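PDB 4ES8: Epf from Streptococcus pyogenes, which acts as a cell-surface adhesin, binding to cells through an N-terminal domain that contains a carbohydrate-binding module. Local coordinates for residues Val53-Pro58 / Ser76-Asp81; Tyr131-Ala136 / Ile176-Leu181; Ser151-Asn156 / Gly184-Val189; Glu249-Asn254 / Leu260-Val265; Val293-Lys298 / Lys302-Phe307. One frame throughout, in Å; residues are numbered along the deposited sequence. Where two conformers were deposited one is given.

Contact 1: residues Val53-Pro58 / Ser76-Asp81; sequences VFHLIP and SYIKID. With ACT (acetate ion), chain D.
S76 OG is held by two side chains: it lies 2.8 Å from H55 NE2, at the edge of the imidazole and near its plane, and is also hydrogen-bonded to the Y97 hydroxyl. The S76–H55 bond is somewhat bent, at 146°, and either partner could be the donor. H55 reaches S76 with CG anti to the backbone N (chi1 -179°), which swings the ring across to strand 76-80. There I78 CG2 sits over one face in a CH-pi contact, 4.2 Å from the ring centroid, while H70 stacks on the imidazole. H55 ND1 faces the I78 CD1 methyl at 3.8 Å and finds no polar partner in the model. This is packing between the two antiparallel sheets of the N-terminal beta sandwich, probably the carbohydrate-binding module: residues 53-58 leave the end of strand 51-54 in one sheet and lie over strand 76-80 of the other. Next to the imidazole, I57 CG2 meets I78 CD1, also at 3.8 Å. An acetate, probably from the crystallisation liquor, takes the I57 backbone N-H on its OXT (2.9 Å, 169°); the ion approaches the F54 ring edge and is also bonded to R42.

Contact 2: residues Tyr131-Ala136 / Ile176-Leu181; sequences YRIGSA and ISFRTL
The F178 ring carries I133 on one face: the CD1 methyl stands 3.7 Å above the ring plane, displaced toward the rim on the CD1–CE1 side, and makes a CH-pi contact 4.1 Å from the centroid. I133 CG2 comes down on the same face, 4.1 Å from F178 CE2, so the two branches of the isoleucine spread over it toward different parts of the rim. F178 is turned up to I133 by a chi1 of 67°, with CG lodged between the backbone N and the carbonyl carbon. The second aromatic, Y131, is met at its base. I176 CD1 presses on Y131 CB at 3.5 Å and approaches the ring obliquely, the two side chains crossing at about a right angle. The I176 chain is extended beyond CG1 (chi2 173°), which carries its terminal methyl across to the tyrosine. Y131 OH is hydrogen-bonded to Q120 OE1. Between the two pairs, I133 CD1 comes within 4.4 Å of I176 CG2. A154 and I116 extend the packing around I133 and F178. Strands 127-135 and 172-180 belong to different sheets; the axes of their segments 131-135 and 176-180 pass 9.2 Å apart with a signed crossing angle of -32°, the face-to-face geometry of an aligned beta sandwich, consistent with a carbohydrate-binding module.

Contact 3: residues Ser151-Asn156 / Gly184-Val189; sequences SKYASN and GPMSLV
The M186 side chain reaches across to Y153, its sulfur SD lying 3.6 Å from the backbone oxygen Y153 O. Beyond the sulfur the side chain heads toward Y153 and A154, but the position of its CE methyl is doubtful in the given conformers, because it is modelled too close to Y153 CB to be trusted. The Y153 ring takes little part: the side chain sets out toward strand 186-189, but the phenol leads away, and one ring face is covered by K152 CB, 4.0 Å above the centre. In the next shell, I133 and T180 flank M186, and F178 adjoins A154, so the methionine lies between the two sheets among side chains from both. Hydrogen bonds of the backbone hold these positions. M186 N is bonded to the T105 hydroxyl, and S187 pairs with G134 of the neighbouring strand; on the other side, backbone bonds join Y153 to L181, just past strand 172-180, and S155 to R179 of that strand. Apart from the sulfur beside the Y153 carbonyl, the contact is apolar. A thioether packed in this way sets no direction of its own, so its placing comes from the backbone bonds and from the apolar side chains around it.

Contact 4: residues Glu249-Asn254 / Leu260-Val265; sequences EISLFN and LQTVTV
I250 and V263 form a hydrogen-bonded antiparallel pair, with I250 N to V263 O at 2.7 Å and V263 N to I250 O at 2.9 Å. Further along, L252 N donates to Q261 O almost straight (171°), while L252 O receives L260 N at 2.8 Å and, weakly, Q261 N. Two residues, L260 and Q261, are thus set against the single L252, which makes this a classic beta bulge. A CA-H···O contact, T262 CA to I250 O at 3.2 Å, supplements these bonds. Apolar contacts gather on the I250 side, where its CD1 meets V265 CG2 at 3.7 Å and its CB meets V263 CG2. At the bulge, L260 lies across N254. The E249, S251, T262 and T264 side is more polar, yet there E249 CG rests on T262 CG2 at 3.6 Å; T264 OG1 bonds to K298. The hairpin forms one margin of a four-stranded sheet: strand 248-253 also pairs with strand 290-297, while I250 and L252 pack toward strand 231-237, and V263 and Q261 against I275.

Contact 5: residues Val293-Lys298 / Lys302-Phe307; sequences VSIKQK and KTSKDF
An irregular edge of the four-stranded sheet in the C-terminal part, probably the fibronectin-like domain, is formed where V293-Q297 meets K302-F307. V293 and F307 make a regular antiparallel pair, V293 N to F307 O and F307 N to V293 O, both 2.8 Å. The register then slips by one residue, and S304 bridges the gap: its backbone N donates to I295 O, while its hydroxyl OG, placed by a chi1 of 71° where it can serve both, accepts I295 N at 2.9 Å and donates to K305 O at 2.8 Å. Q297 N to K302 O continues the pairing. A water over the slip accepts from S294 OG (2.6 Å) and donates to D306 OD1 and S304 O. F307 lies beside V293 O, with K305 O above one ring face, and its CE2 meets I295 CD1 at 4.1 Å, the side chains at about a right angle. Strand 290-297 is flanked on its other edge by strand 248-253; V293 and F307 both touch L220, and I295 packs on L236 of strand 231-237.

The contacts fall into two groups along an elongated chain. Contacts 1, 2 and 3 lie in the N-terminal sandwich and each joins its two antiparallel sheets. Contact 1 sits about 22 Å from the centres of the other two, whereas contacts 2 and 3 are only about 3 Å apart, their segments alternate in sequence, and their strands 127-135 and 186-194 pair as neighbours. Contacts 4 and 5 follow in series in the C-terminal part, centres about 10 Å apart, sharing one four-stranded sheet through the pairing of strands 248-253 and 290-297. Contacts 1 and 4, with centres about 50 Å apart, lie on opposite sides of the chain's centre, consistent with a carbohydrate-binding module followed by a fibronectin-like domain.

Contact 1: residues Val53-Pro58 / Ser76-Asp81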
# COMPACT_ATOMS: atom_id res chain seq x y z
N VAL A 53 -7.28 -3.80 21.73
CA VAL A 53 -8.21 -2.71 21.95
C VAL A 53 -7.44 -1.40 22.11
O VAL A 53 -6.21 -1.41 22.27
CB VAL A 53 -9.13 -2.94 23.17
CG1 VAL A 53 -9.93 -4.23 23.03
CG2 VAL A 53 -8.32 -2.91 24.47
N PHE A 54 -8.14 -0.27 22.05
CA PHE A 54 -7.52 1.04 22.04
C PHE A 54 -6.83 1.36 23.37
O PHE A 54 -7.38 1.09 24.44
CB PHE A 54 -8.56 2.10 21.67
CG PHE A 54 -7.98 3.46 21.36
CD1 PHE A 54 -7.42 3.72 20.12
CD2 PHE A 54 -8.04 4.49 22.30
CE1 PHE A 54 -6.90 4.99 19.83
CE2 PHE A 54 -7.55 5.76 22.00
CZ PHE A 54 -6.98 6.01 20.76
N HIS A 55 -5.61 1.93 23.29
CA HIS A 55 -4.75 2.25 24.43
C HIS A 55 -5.00 3.68 24.86
O HIS A 55 -4.38 4.63 24.37
CB HIS A 55 -3.29 2.04 24.01
CG HIS A 55 -2.22 2.30 25.04
ND1 HIS A 55 -1.96 3.58 25.54
CD2 HIS A 55 -1.30 1.44 25.56
CE1 HIS A 55 -0.93 3.44 26.36
NE2 HIS A 55 -0.49 2.19 26.40
N LEU A 56 -5.95 3.85 25.80
CA LEU A 56 -6.30 5.18 26.28
C LEU A 56 -5.16 5.85 27.03
O LEU A 56 -4.34 5.17 27.65
CB LEU A 56 -7.54 5.14 27.18
CG LEU A 56 -8.78 4.50 26.58
CD1 LEU A 56 -9.75 4.09 27.67
CD2 LEU A 56 -9.46 5.42 25.56
N ILE A 57 -5.08 7.18 26.92
CA ILE A 57 -4.09 7.97 27.64
C ILE A 57 -4.92 9.09 28.33
O ILE A 57 -6.09 9.27 27.95
CB ILE A 57 -2.93 8.48 26.77
CG1 ILE A 57 -3.45 9.46 25.69
CG2 ILE A 57 -2.17 7.27 26.16
CD1 ILE A 57 -2.41 10.00 24.70
N PRO A 58 -4.36 9.83 29.31
CA PRO A 58 -5.18 10.86 29.99
C PRO A 58 -5.70 11.88 28.98
O PRO A 58 -4.94 12.40 28.17
CB PRO A 58 -4.21 11.46 31.01
CG PRO A 58 -3.25 10.33 31.30
CD PRO A 58 -3.02 9.74 29.93
N SER A 76 2.18 0.65 30.40
CA SER A 76 2.93 1.06 29.23
C SER A 76 2.80 2.56 29.06
O SER A 76 1.81 3.16 29.52
CB SER A 76 2.44 0.33 27.98
OG SER A 76 1.02 0.37 27.88
N TYR A 77 3.83 3.18 28.48
CA TYR A 77 3.81 4.57 28.05
C TYR A 77 4.08 4.56 26.58
O TYR A 77 4.75 3.64 26.08
CB TYR A 77 4.90 5.41 28.79
CG TYR A 77 4.58 5.73 30.23
CD1 TYR A 77 4.48 4.72 31.19
CD2 TYR A 77 4.44 7.05 30.65
CE1 TYR A 77 4.18 5.02 32.53
CE2 TYR A 77 4.17 7.36 31.99
CZ TYR A 77 4.04 6.35 32.92
OH TYR A 77 3.74 6.67 34.23
N ILE A 78 3.60 5.58 25.87
CA ILE A 78 3.79 5.68 24.42
C ILE A 78 4.26 7.08 24.07
O ILE A 78 3.97 8.04 24.80
CB ILE A 78 2.48 5.31 23.69
CG1 ILE A 78 1.31 6.24 24.10
CG2 ILE A 78 2.17 3.79 23.92
CD1 ILE A 78 -0.01 5.92 23.32
N LYS A 79 4.98 7.22 22.95
CA LYS A 79 5.54 8.53 22.57
C LYS A 79 5.58 8.66 21.08
O LYS A 79 5.99 7.72 20.37
CB LYS A 79 6.96 8.71 23.16
CG LYS A 79 7.62 10.06 22.85
CD LYS A 79 8.98 10.22 23.60
CE LYS A 79 10.05 9.21 23.22
NZ LYS A 79 10.52 9.35 21.81
N ILE A 80 5.13 9.82 20.58
CA ILE A 80 5.12 10.06 19.15
C ILE A 80 5.67 11.44 18.86
O ILE A 80 5.54 12.38 19.69
CB ILE A 80 3.68 9.89 18.59
CG1 ILE A 80 3.65 9.66 17.07
CG2 ILE A 80 2.75 11.07 19.01
CD1 ILE A 80 2.23 9.20 16.56
N ASP A 81 6.32 11.55 17.72
CA ASP A 81 6.75 12.85 17.24
C ASP A 81 6.73 12.82 15.71
O ASP A 81 6.24 11.85 15.11
CB ASP A 81 8.10 13.28 17.84
CG ASP A 81 9.27 12.41 17.50
OD1 ASP A 81 9.23 11.76 16.42
OD2 ASP A 81 10.23 12.39 18.29
C ACT D . -7.66 9.14 24.60
O ACT D . -7.68 9.59 23.43
OXT ACT D . -6.96 8.21 25.03
CH3 ACT D . -8.55 9.79 25.68

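Contact 2: residues Tyr131-Ala136 / Ile176-Leu181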
# COMPACT_ATOMS: atom_id res chain seq x y z
N TYR A 131 5.55 -7.17 12.58
CA TYR A 131 5.11 -6.16 11.59
C TYR A 131 3.97 -6.77 10.80
O TYR A 131 4.12 -7.86 10.24
CB TYR A 131 6.22 -5.75 10.61
CG TYR A 131 7.58 -5.42 11.21
CD1 TYR A 131 7.70 -4.51 12.27
CD2 TYR A 131 8.75 -5.93 10.66
CE1 TYR A 131 8.95 -4.15 12.76
CE2 TYR A 131 10.00 -5.57 11.14
CZ TYR A 131 10.10 -4.68 12.20
OH TYR A 131 11.33 -4.35 12.70
N ARG A 132 2.84 -6.08 10.74
CA ARG A 132 1.70 -6.58 10.00
C ARG A 132 1.06 -5.51 9.19
O ARG A 132 1.32 -4.33 9.43
CB ARG A 132 0.64 -7.13 10.99
CG ARG A 132 1.07 -8.36 11.80
CD ARG A 132 0.93 -9.66 11.03
NE ARG A 132 1.54 -10.75 11.79
CZ ARG A 132 1.62 -12.00 11.34
NH1 ARG A 132 1.17 -12.30 10.13
NH2 ARG A 132 2.19 -12.94 12.09
N ILE A 133 0.19 -5.90 8.25
CA ILE A 133 -0.66 -4.95 7.53
C ILE A 133 -2.04 -5.06 8.17
O ILE A 133 -2.47 -6.16 8.55
CB ILE A 133 -0.71 -5.22 6.01
CG1 ILE A 133 0.71 -5.33 5.41
CG2 ILE A 133 -1.55 -4.14 5.28
CD1 ILE A 133 1.60 -4.11 5.61
N GLY A 134 -2.74 -3.94 8.29
CA GLY A 134 -4.08 -4.00 8.84
C GLY A 134 -4.99 -2.93 8.27
O GLY A 134 -4.58 -2.14 7.41
N SER A 135 -6.23 -2.89 8.78
CA SER A 135 -7.13 -1.80 8.42
C SER A 135 -6.56 -0.47 8.93
O SER A 135 -5.77 -0.46 9.89
CB SER A 135 -8.49 -2.02 9.07
OG SER A 135 -8.37 -2.15 10.48
N ALA A 136 -6.97 0.66 8.34
CA ALA A 136 -6.53 1.93 8.88
C ALA A 136 -7.12 2.14 10.26
O ALA A 136 -8.23 1.67 10.53
CB ALA A 136 -6.99 3.07 7.96
N ILE A 176 8.97 -3.91 3.59
CA ILE A 176 7.82 -4.81 3.59
C ILE A 176 7.04 -4.56 2.33
O ILE A 176 6.73 -3.41 2.04
CB ILE A 176 6.92 -4.64 4.83
CG1 ILE A 176 7.71 -4.87 6.14
CG2 ILE A 176 5.67 -5.56 4.74
CD1 ILE A 176 6.95 -4.56 7.44
N SER A 177 6.76 -5.63 1.55
CA SER A 177 5.97 -5.45 0.34
C SER A 177 4.68 -6.24 0.48
O SER A 177 4.64 -7.22 1.22
CB SER A 177 6.76 -5.88 -0.90
OG SER A 177 7.16 -7.23 -0.84
N PHE A 178 3.61 -5.78 -0.19
CA PHE A 178 2.33 -6.47 -0.12
C PHE A 178 1.47 -6.01 -1.26
O PHE A 178 1.73 -4.97 -1.87
CB PHE A 178 1.60 -6.24 1.22
CG PHE A 178 1.14 -4.82 1.44
CD1 PHE A 178 2.04 -3.84 1.85
CD2 PHE A 178 -0.18 -4.46 1.22
CE1 PHE A 178 1.61 -2.51 2.03
CE2 PHE A 178 -0.61 -3.14 1.41
CZ PHE A 178 0.29 -2.18 1.82
N ARG A 179 0.41 -6.77 -1.51
CA ARG A 179 -0.61 -6.41 -2.50
C ARG A 179 -1.92 -6.15 -1.78
O ARG A 179 -2.31 -6.93 -0.90
CB ARG A 179 -0.79 -7.57 -3.52
CG ARG A 179 -1.88 -7.32 -4.55
CD ARG A 179 -1.82 -8.36 -5.68
NE ARG A 179 -0.71 -8.02 -6.58
CZ ARG A 179 -0.37 -8.71 -7.67
NH1 ARG A 179 -1.04 -9.81 -8.00
NH2 ARG A 179 0.63 -8.30 -8.43
N THR A 180 -2.64 -5.06 -2.14
CA THR A 180 -3.93 -4.81 -1.48
C THR A 180 -5.07 -5.70 -2.00
O THR A 180 -5.14 -6.02 -3.21
CB THR A 180 -4.33 -3.38 -1.71
OG1 THR A 180 -4.33 -3.12 -3.13
CG2 THR A 180 -3.43 -2.40 -0.95
N LEU A 181 -6.00 -6.03 -1.10
CA LEU A 181 -7.22 -6.78 -1.43
C LEU A 181 -8.43 -5.84 -1.52
O LEU A 181 -9.50 -6.24 -2.01
CB LEU A 181 -7.48 -7.89 -0.39
CG LEU A 181 -6.41 -8.99 -0.35
CD1 LEU A 181 -6.65 -9.97 0.76
CD2 LEU A 181 -6.26 -9.72 -1.72

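Contact 3: residues Ser151-Asn156 / Gly184-Val189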
# COMPACT_ATOMS: atom_id res chain seq x y z
N SER A 151 -5.13 -10.97 6.59
CA SER A 151 -5.46 -11.59 5.31
C SER A 151 -6.75 -11.05 4.68
O SER A 151 -7.05 -11.43 3.54
CB SER A 151 -5.51 -13.11 5.43
OG SER A 151 -6.54 -13.47 6.33
N LYS A 152 -7.49 -10.19 5.38
CA LYS A 152 -8.65 -9.51 4.80
C LYS A 152 -8.22 -8.28 4.00
O LYS A 152 -8.98 -7.82 3.14
CB LYS A 152 -9.61 -9.01 5.91
CG LYS A 152 -10.27 -10.10 6.75
CD LYS A 152 -11.05 -9.42 7.87
CE LYS A 152 -11.63 -10.39 8.88
NZ LYS A 152 -12.35 -9.69 9.97
N TYR A 153 -7.01 -7.73 4.29
CA TYR A 153 -6.57 -6.47 3.68
C TYR A 153 -5.39 -6.60 2.73
O TYR A 153 -5.27 -5.78 1.81
CB TYR A 153 -6.20 -5.45 4.78
CG TYR A 153 -7.24 -5.39 5.88
CD1 TYR A 153 -8.50 -4.83 5.65
CD2 TYR A 153 -6.99 -5.93 7.13
CE1 TYR A 153 -9.47 -4.79 6.65
CE2 TYR A 153 -7.96 -5.90 8.14
CZ TYR A 153 -9.20 -5.33 7.89
OH TYR A 153 -10.15 -5.29 8.88
N ALA A 154 -4.52 -7.59 2.94
CA ALA A 154 -3.34 -7.72 2.13
C ALA A 154 -3.04 -9.16 1.83
O ALA A 154 -3.30 -10.05 2.65
CB ALA A 154 -2.16 -7.11 2.89
N SER A 155 -2.48 -9.36 0.63
CA SER A 155 -1.93 -10.64 0.24
C SER A 155 -0.43 -10.49 -0.04
O SER A 155 0.10 -9.37 -0.20
CB SER A 155 -2.63 -11.20 -0.99
OG SER A 155 -2.32 -10.41 -2.12
N ASN A 156 0.27 -11.64 -0.08
CA ASN A 156 1.68 -11.69 -0.47
C ASN A 156 2.56 -10.79 0.41
O ASN A 156 3.52 -10.18 -0.09
CB ASN A 156 1.82 -11.27 -1.95
CG ASN A 156 0.91 -12.05 -2.88
OD1 ASN A 156 1.06 -13.25 -3.07
ND2 ASN A 156 -0.08 -11.39 -3.46
N GLY A 184 -8.80 1.84 -0.42
CA GLY A 184 -8.93 2.64 0.78
C GLY A 184 -7.69 2.66 1.64
O GLY A 184 -6.73 1.91 1.39
N PRO A 185 -7.70 3.51 2.67
CA PRO A 185 -6.53 3.59 3.56
C PRO A 185 -6.35 2.30 4.35
O PRO A 185 -7.32 1.62 4.69
CB PRO A 185 -6.88 4.75 4.52
CG PRO A 185 -8.39 4.83 4.50
CD PRO A 185 -8.78 4.44 3.09
N MET A 186 -5.08 1.98 4.62
CA MET A 186 -4.71 0.83 5.43
C MET A 186 -3.70 1.29 6.48
O MET A 186 -3.51 2.49 6.64
CB MET A 186 -4.14 -0.29 4.56
CG MET A 186 -5.21 -0.95 3.70
SD MET A 186 -4.58 -2.33 2.75
CE MET A 186 -4.23 -3.37 3.94
N SER A 187 -3.11 0.36 7.21
CA SER A 187 -2.09 0.76 8.17
C SER A 187 -0.95 -0.25 8.17
O SER A 187 -1.12 -1.43 7.84
CB SER A 187 -2.66 0.88 9.59
OG SER A 187 -3.09 -0.37 10.11
N LEU A 188 0.22 0.26 8.54
CA LEU A 188 1.34 -0.55 8.96
C LEU A 188 1.14 -0.76 10.44
O LEU A 188 1.00 0.23 11.18
CB LEU A 188 2.70 0.12 8.66
CG LEU A 188 3.92 -0.58 9.30
CD1 LEU A 188 4.15 -2.00 8.73
CD2 LEU A 188 5.19 0.22 9.07
N VAL A 189 1.06 -2.02 10.89
CA VAL A 189 0.89 -2.34 12.30
C VAL A 189 2.25 -2.68 12.89
O VAL A 189 2.92 -3.61 12.43
CB VAL A 189 -0.13 -3.48 12.55
CG1 VAL A 189 -0.56 -3.48 14.02
CG2 VAL A 189 -1.35 -3.30 11.65

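Contact 4: residues Glu249-Asn254 / Leu260-Val265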
# COMPACT_ATOMS: atom_id res chain seq x y z
N GLU A 249 -1.84 4.07 -17.78
CA GLU A 249 -1.99 5.03 -18.86
C GLU A 249 -1.55 4.38 -20.15
O GLU A 249 -0.36 4.07 -20.29
CB GLU A 249 -1.17 6.29 -18.56
CG GLU A 249 -1.24 7.32 -19.67
CD GLU A 249 -0.19 8.40 -19.60
OE1 GLU A 249 0.99 8.13 -19.93
OE2 GLU A 249 -0.55 9.54 -19.20
N ILE A 250 -2.48 4.15 -21.08
CA ILE A 250 -2.17 3.51 -22.36
C ILE A 250 -1.95 4.58 -23.44
O ILE A 250 -2.86 5.36 -23.69
CB ILE A 250 -3.30 2.54 -22.81
CG1 ILE A 250 -3.58 1.46 -21.73
CG2 ILE A 250 -2.95 1.91 -24.17
CD1 ILE A 250 -4.89 0.72 -21.96
N SER A 251 -0.78 4.57 -24.09
CA SER A 251 -0.50 5.48 -25.22
C SER A 251 -0.43 4.65 -26.49
O SER A 251 0.26 3.62 -26.51
CB SER A 251 0.80 6.23 -24.99
OG SER A 251 0.65 7.10 -23.88
N LEU A 252 -1.21 5.04 -27.52
CA LEU A 252 -1.25 4.32 -28.81
C LEU A 252 -0.63 5.19 -29.87
O LEU A 252 -0.99 6.36 -29.98
CB LEU A 252 -2.70 4.00 -29.16
CG LEU A 252 -2.94 3.35 -30.53
CD1 LEU A 252 -2.42 1.91 -30.54
CD2 LEU A 252 -4.45 3.33 -30.86
N PHE A 253 0.32 4.64 -30.64
CA PHE A 253 1.04 5.40 -31.67
C PHE A 253 0.95 4.71 -33.00
O PHE A 253 0.84 3.48 -33.04
CB PHE A 253 2.54 5.49 -31.33
CG PHE A 253 2.90 6.06 -29.98
CD1 PHE A 253 2.84 5.26 -28.84
CD2 PHE A 253 3.42 7.34 -29.87
CE1 PHE A 253 3.21 5.78 -27.60
CE2 PHE A 253 3.81 7.85 -28.63
CZ PHE A 253 3.69 7.07 -27.50
N ASN A 254 1.08 5.48 -34.09
CA ASN A 254 1.11 4.84 -35.42
C ASN A 254 2.55 4.38 -35.72
O ASN A 254 3.45 4.59 -34.90
CB ASN A 254 0.55 5.77 -36.51
CG ASN A 254 1.35 7.03 -36.77
OD1 ASN A 254 2.51 7.16 -36.38
ND2 ASN A 254 0.74 7.99 -37.47
N LEU A 260 -1.37 8.86 -31.24
CA LEU A 260 -2.74 8.90 -31.71
C LEU A 260 -3.70 9.24 -30.56
O LEU A 260 -4.46 10.20 -30.65
CB LEU A 260 -3.17 7.59 -32.38
CG LEU A 260 -2.35 7.13 -33.58
CD1 LEU A 260 -2.80 5.75 -34.02
CD2 LEU A 260 -2.43 8.14 -34.75
N GLN A 261 -3.67 8.44 -29.49
CA GLN A 261 -4.57 8.64 -28.35
C GLN A 261 -3.94 8.11 -27.10
O GLN A 261 -3.09 7.22 -27.17
CB GLN A 261 -5.91 7.91 -28.56
CG GLN A 261 -6.77 8.31 -29.80
CD GLN A 261 -7.36 9.70 -29.66
OE1 GLN A 261 -7.64 10.17 -28.55
NE2 GLN A 261 -7.51 10.40 -30.78
N THR A 262 -4.36 8.66 -25.96
CA THR A 262 -3.94 8.24 -24.62
C THR A 262 -5.21 8.01 -23.82
O THR A 262 -6.15 8.82 -23.92
CB THR A 262 -3.04 9.31 -23.99
OG1 THR A 262 -1.92 9.57 -24.84
CG2 THR A 262 -2.53 8.90 -22.64
N VAL A 263 -5.26 6.91 -23.04
CA VAL A 263 -6.41 6.63 -22.17
C VAL A 263 -5.89 6.17 -20.83
O VAL A 263 -4.85 5.51 -20.78
CB VAL A 263 -7.45 5.61 -22.73
CG1 VAL A 263 -8.14 6.13 -23.99
CG2 VAL A 263 -6.83 4.24 -22.97
N THR A 264 -6.60 6.48 -19.74
CA THR A 264 -6.26 5.98 -18.41
C THR A 264 -7.31 4.94 -18.04
O THR A 264 -8.52 5.22 -18.13
CB THR A 264 -6.16 7.11 -17.38
OG1 THR A 264 -5.08 7.97 -17.74
CG2 THR A 264 -5.92 6.57 -15.97
N VAL A 265 -6.87 3.73 -17.63
CA VAL A 265 -7.78 2.65 -17.26
C VAL A 265 -8.43 2.98 -15.90
O VAL A 265 -7.76 3.44 -14.97
CB VAL A 265 -7.03 1.31 -17.21
CG1 VAL A 265 -7.96 0.18 -16.80
CG2 VAL A 265 -6.37 1.02 -18.57

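Contact 5: residues Val293-Lys298 / Lys302-Phe307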
# COMPACT_ATOMS: atom_id res chain seq x y z
N VAL A 293 2.08 0.36 -28.65
CA VAL A 293 1.41 0.61 -27.38
C VAL A 293 2.48 0.72 -26.30
O VAL A 293 3.33 -0.18 -26.18
CB VAL A 293 0.37 -0.47 -27.04
CG1 VAL A 293 -0.17 -0.28 -25.62
CG2 VAL A 293 -0.79 -0.46 -28.05
N SER A 294 2.42 1.79 -25.49
CA SER A 294 3.28 1.98 -24.32
C SER A 294 2.37 2.17 -23.11
O SER A 294 1.43 2.95 -23.19
CB SER A 294 4.20 3.18 -24.51
OG SER A 294 4.97 3.39 -23.33
N ILE A 295 2.63 1.45 -22.00
CA ILE A 295 1.76 1.55 -20.83
C ILE A 295 2.56 2.08 -19.65
O ILE A 295 3.58 1.50 -19.27
CB ILE A 295 1.11 0.18 -20.52
CG1 ILE A 295 0.31 -0.36 -21.76
CG2 ILE A 295 0.18 0.26 -19.29
CD1 ILE A 295 -0.26 -1.77 -21.64
N LYS A 296 2.07 3.18 -19.05
CA LYS A 296 2.73 3.77 -17.89
C LYS A 296 1.85 3.58 -16.69
O LYS A 296 0.68 3.93 -16.74
CB LYS A 296 2.97 5.27 -18.13
CG LYS A 296 3.64 5.98 -16.94
CD LYS A 296 3.72 7.49 -17.19
CE LYS A 296 4.35 8.25 -16.06
NZ LYS A 296 3.97 9.69 -16.10
N GLN A 297 2.39 2.98 -15.61
CA GLN A 297 1.61 2.85 -14.38
C GLN A 297 1.66 4.24 -13.71
O GLN A 297 2.73 4.64 -13.26
CB GLN A 297 2.19 1.74 -13.50
CG GLN A 297 1.10 0.97 -12.73
CD GLN A 297 0.23 1.90 -11.93
OE1 GLN A 297 0.75 2.62 -11.06
NE2 GLN A 297 -1.06 2.01 -12.28
N LYS A 298 0.54 4.98 -13.68
CA LYS A 298 0.60 6.37 -13.21
C LYS A 298 0.99 6.53 -11.76
O LYS A 298 1.58 7.55 -11.41
CB LYS A 298 -0.72 7.10 -13.43
CG LYS A 298 -1.03 7.42 -14.87
CD LYS A 298 -2.41 8.02 -14.88
CE LYS A 298 -2.56 9.04 -15.94
NZ LYS A 298 -3.89 9.70 -15.82
N LYS A 302 6.21 3.33 -13.20
CA LYS A 302 6.89 2.32 -14.01
C LYS A 302 6.28 2.25 -15.40
O LYS A 302 5.06 2.26 -15.54
CB LYS A 302 6.81 0.95 -13.31
CG LYS A 302 7.61 0.89 -12.02
CD LYS A 302 7.36 -0.46 -11.35
CE LYS A 302 8.21 -0.63 -10.12
NZ LYS A 302 8.10 -2.02 -9.61
N THR A 303 7.16 2.18 -16.44
CA THR A 303 6.72 2.11 -17.84
C THR A 303 7.04 0.73 -18.41
O THR A 303 8.11 0.17 -18.13
CB THR A 303 7.36 3.24 -18.65
OG1 THR A 303 7.05 4.49 -18.03
CG2 THR A 303 6.89 3.28 -20.12
N SER A 304 6.11 0.20 -19.19
CA SER A 304 6.23 -1.10 -19.86
C SER A 304 7.22 -1.03 -21.00
O SER A 304 7.64 0.06 -21.42
CB SER A 304 4.87 -1.47 -20.48
OG SER A 304 4.60 -0.64 -21.61
N LYS A 305 7.52 -2.21 -21.56
CA LYS A 305 8.27 -2.31 -22.80
C LYS A 305 7.35 -1.79 -23.89
O LYS A 305 6.14 -1.69 -23.66
CB LYS A 305 8.64 -3.79 -23.08
CG LYS A 305 9.70 -4.39 -22.17
CD LYS A 305 9.94 -5.85 -22.55
CE LYS A 305 11.09 -6.47 -21.80
NZ LYS A 305 11.34 -7.86 -22.25
N ASP A 306 7.87 -1.51 -25.09
CA ASP A 306 6.99 -1.11 -26.18
C ASP A 306 6.32 -2.36 -26.72
O ASP A 306 7.00 -3.36 -26.91
CB ASP A 306 7.78 -0.41 -27.30
CG ASP A 306 8.26 0.99 -26.97
OD1 ASP A 306 7.62 1.66 -26.13
OD2 ASP A 306 9.23 1.44 -27.62
N PHE A 307 5.00 -2.31 -26.95
CA PHE A 307 4.27 -3.43 -27.55
C PHE A 307 3.86 -3.04 -28.96
O PHE A 307 3.61 -1.86 -29.21
CB PHE A 307 3.02 -3.80 -26.74
CG PHE A 307 3.30 -4.08 -25.29
CD1 PHE A 307 3.90 -5.27 -24.90
CD2 PHE A 307 3.03 -3.13 -24.32
CE1 PHE A 307 4.20 -5.52 -23.56
CE2 PHE A 307 3.30 -3.38 -22.97
CZ PHE A 307 3.92 -4.56 -22.61
O HOH W 1 7.08 1.87 -23.55